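Local coordinates for protein 4-methyl-5(B-hydroxyethyl)-thiazole monophosphate biosynthesis enzyme (Vibrio cholerae O1 biovar El Tor, PDB 3OT1) that is a DJ-1/PfpI-family protein that may take part in making the thiazole monophosphate precursor of thiamine, at residues M41-D46 with L58-T63. Numbering follows the deposited sequence.
Sequences MAAVGD and LTAEQT. With NA (sodium ion), chain D.
With OG1 anti to the backbone N (chi1 -175°), Thr63 turns its hydroxyl onto a sodium ion, and a bend at the end of selenomethionine Met41 (chi3 52°) brings its CE against Leu58 and Thr59. The Met41 methyl rests against Leu58 CB at 4.1 Å and lies 3.5 Å from the carbonyl O of Thr59. Ala60 CB packs against Ala43 CB at 3.7 Å, a small apolar contact beside the backbone bonds. The segments run parallel, Ala42 beside Gln62 and Ala43 beside Thr63, and two backbone hydrogen bonds join them. Glu61 N donates to Met41 O at 2.9 Å from a position tilted 32° out of the carbonyl plane, whereas Ala43 N reaches Gln62 O at 3.0 Å in the plane of the Gln62 carbonyl; a CA-H...O contact from Ala42 also falls on Gln62 O. At the last pair and the turn after it, a sodium ion joins the two segments: it binds Thr63 OG1 at 2.3 Å, the carbonyl oxygens of Ala43 and Gly45, and a water, and Glu65 OE1 completes the site with a carboxylate that probably balances the ion's charge. At Gly45 the chain turns, with a positive phi, and its carbonyl O points at the ion. Strand 62-63 is the outermost strand of the central sheet at this end within the chain; strand 38-43, its neighbour, pairs in parallel on its other side with strand 11-16, and helix 22-34 packs on Met41 through Val29 and on Leu58 through Glu22 and Val26.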
HETATM    1  N   MSE B  41       3.289  11.558  10.320  0.60  4.92           N
HETATM    2  CA  MSE B  41       3.380  10.273  10.992  0.60  5.35           C
HETATM    3  C   MSE B  41       4.010  10.483  12.357  0.60  5.20           C
HETATM    4  O   MSE B  41       5.041  11.155  12.463  0.60  6.15           O
HETATM    5  CB  MSE B  41       4.218   9.317  10.137  0.60  5.77           C
HETATM    6  CG  MSE B  41       3.595   9.007   8.785  0.60  5.53           C
HETATM    7 SE   MSE B  41       4.824   8.099   7.574  0.60  7.19          SE
HETATM    8  CE  MSE B  41       5.307   6.668   8.898  0.60  6.30           C
ATOM      9  N   ALA B  42       3.397   9.907  13.399  1.00  4.94           N
ATOM     10  CA  ALA B  42       3.857  10.097  14.766  1.00  5.45           C
ATOM     11  C   ALA B  42       3.901   8.747  15.485  1.00  5.06           C
ATOM     12  O   ALA B  42       2.920   8.010  15.462  1.00  5.72           O
ATOM     13  CB  ALA B  42       2.944  11.074  15.530  1.00  5.76           C
ATOM     14  N   ALA B  43       5.025   8.448  16.131  1.00  4.94           N
ATOM     15  CA  ALA B  43       5.242   7.120  16.680  1.00  5.32           C
ATOM     16  C   ALA B  43       4.814   7.004  18.138  1.00  5.26           C
ATOM     17  O   ALA B  43       5.195   7.845  18.962  1.00  5.75           O
ATOM     18  CB  ALA B  43       6.714   6.697  16.562  1.00  6.10           C
ATOM     19  N   VAL B  44       4.095   5.933  18.456  1.00  5.01           N
ATOM     20  CA  VAL B  44       3.844   5.527  19.821  1.00  5.70           C
ATOM     21  C   VAL B  44       5.128   4.878  20.350  1.00  6.17           C
ATOM     22  O   VAL B  44       5.738   4.048  19.674  1.00  6.47           O
ATOM     23  CB  VAL B  44       2.650   4.566  19.878  1.00  6.35           C
ATOM     24  CG1 VAL B  44       2.438   4.007  21.270  1.00  8.66           C
ATOM     25  CG2 VAL B  44       1.396   5.275  19.362  1.00  8.66           C
ATOM     26  N   GLY B  45       5.508   5.248  21.571  1.00  6.30           N
ATOM     27  CA  GLY B  45       6.713   4.739  22.204  1.00  6.87           C
ATOM     28  C   GLY B  45       7.858   5.705  22.148  1.00  7.71           C
ATOM     29  O   GLY B  45       7.649   6.870  21.868  1.00 10.27           O
ATOM     30  N   ASP B  46       9.070   5.227  22.420  1.00  7.27           N
ATOM     31  CA  ASP B  46      10.222   6.120  22.601  1.00  8.66           C
ATOM     32  C   ASP B  46      11.188   6.123  21.426  1.00  8.00           C
ATOM     33  O   ASP B  46      12.288   6.674  21.515  1.00 10.40           O
ATOM     34  CB  ASP B  46      10.956   5.791  23.909  1.00  9.52           C
ATOM     35  CG  ASP B  46      10.274   6.376  25.146  1.00 11.61           C
ATOM     36  OD1 ASP B  46       9.602   7.438  25.047  1.00 17.54           O
ATOM     37  OD2 ASP B  46      10.445   5.798  26.231  1.00 11.77           O
ATOM     38  N   LEU B  58       8.734   1.853   9.545  1.00  5.12           N
ATOM     39  CA  LEU B  58       7.982   3.091   9.378  1.00  5.20           C
ATOM     40  C   LEU B  58       8.693   4.189  10.152  1.00  5.79           C
ATOM     41  O   LEU B  58       8.919   4.064  11.350  1.00  6.34           O
ATOM     42  CB  LEU B  58       6.577   2.880   9.897  1.00  5.57           C
ATOM     43  CG  LEU B  58       5.738   1.796   9.208  1.00  5.80           C
ATOM     44  CD1 LEU B  58       4.504   1.492  10.054  1.00  8.38           C
ATOM     45  CD2 LEU B  58       5.383   2.213   7.778  1.00  8.37           C
ATOM     46  N   THR B  59       9.067   5.258   9.457  1.00  5.07           N
ATOM     47  CA  THR B  59       9.788   6.362  10.067  1.00  5.31           C
ATOM     48  C   THR B  59       8.852   7.526  10.315  1.00  5.09           C
ATOM     49  O   THR B  59       8.440   8.213   9.382  1.00  5.93           O
ATOM     50  CB  THR B  59      10.949   6.790   9.184  1.00  5.29           C
ATOM     51  OG1 THR B  59      11.851   5.717   8.963  1.00  6.71           O
ATOM     52  CG2 THR B  59      11.716   7.924   9.798  1.00  7.37           C
ATOM     53  N   ALA B  60       8.546   7.747  11.584  1.00  5.04           N
ATOM     54  CA  ALA B  60       7.719   8.857  11.997  1.00  5.86           C
ATOM     55  C   ALA B  60       8.560  10.139  12.079  1.00  6.08           C
ATOM     56  O   ALA B  60       9.757  10.094  12.258  1.00  6.56           O
ATOM     57  CB  ALA B  60       7.075   8.570  13.343  1.00  6.49           C
ATOM     58  N   GLU B  61       7.867  11.270  11.980  1.00  6.94           N
ATOM     59  CA  GLU B  61       8.506  12.576  12.064  0.50  8.41           C
ATOM     60  C   GLU B  61       8.607  13.078  13.504  1.00  7.71           C
ATOM     61  O   GLU B  61       9.502  13.863  13.832  1.00  8.46           O
ATOM     62  CB  GLU B  61       7.710  13.567  11.233  0.50  9.86           C
ATOM     63  CG  GLU B  61       8.288  14.947  11.119  0.50 12.83           C
ATOM     64  CD  GLU B  61       7.233  15.933  10.700  0.50 16.33           C
ATOM     65  OE1 GLU B  61       6.312  15.510   9.970  0.50 18.68           O
ATOM     66  OE2 GLU B  61       7.307  17.107  11.116  0.50 21.03           O
ATOM     67  N   GLN B  62       7.714  12.633  14.383  1.00  7.49           N
ATOM     68  CA  GLN B  62       7.659  13.114  15.755  1.00  7.41           C
ATOM     69  C   GLN B  62       6.971  12.077  16.630  1.00  6.64           C
ATOM     70  O   GLN B  62       6.388  11.107  16.148  1.00  6.91           O
ATOM     71  CB  GLN B  62       6.965  14.490  15.813  1.00  7.74           C
ATOM     72  CG  GLN B  62       5.524  14.457  15.435  1.00  7.92           C
ATOM     73  CD  GLN B  62       4.990  15.858  15.073  1.00 10.49           C
ATOM     74  OE1 GLN B  62       5.569  16.537  14.231  1.00 13.21           O
ATOM     75  NE2 GLN B  62       3.858  16.255  15.652  1.00 12.51           N
ATOM     76  N   THR B  63       7.083  12.287  17.923  1.00  6.80           N
ATOM     77  CA  THR B  63       6.491  11.389  18.884  1.00  6.70           C
ATOM     78  C   THR B  63       4.989  11.638  19.028  1.00  5.86           C
ATOM     79  O   THR B  63       4.539  12.770  19.120  1.00  7.83           O
ATOM     80  CB  THR B  63       7.171  11.547  20.216  1.00  8.15           C
ATOM     81  OG1 THR B  63       6.648  10.578  21.091  1.00 10.75           O
ATOM     82  CG2 THR B  63       7.014  12.919  20.847  1.00 10.71           C
TER
HETATM   83 NA    NA D 207       6.524   8.325  20.765  0.80  8.35          NA
HETATM   84  O   HOH W   1       8.461   8.375  19.301  1.00 11.55           O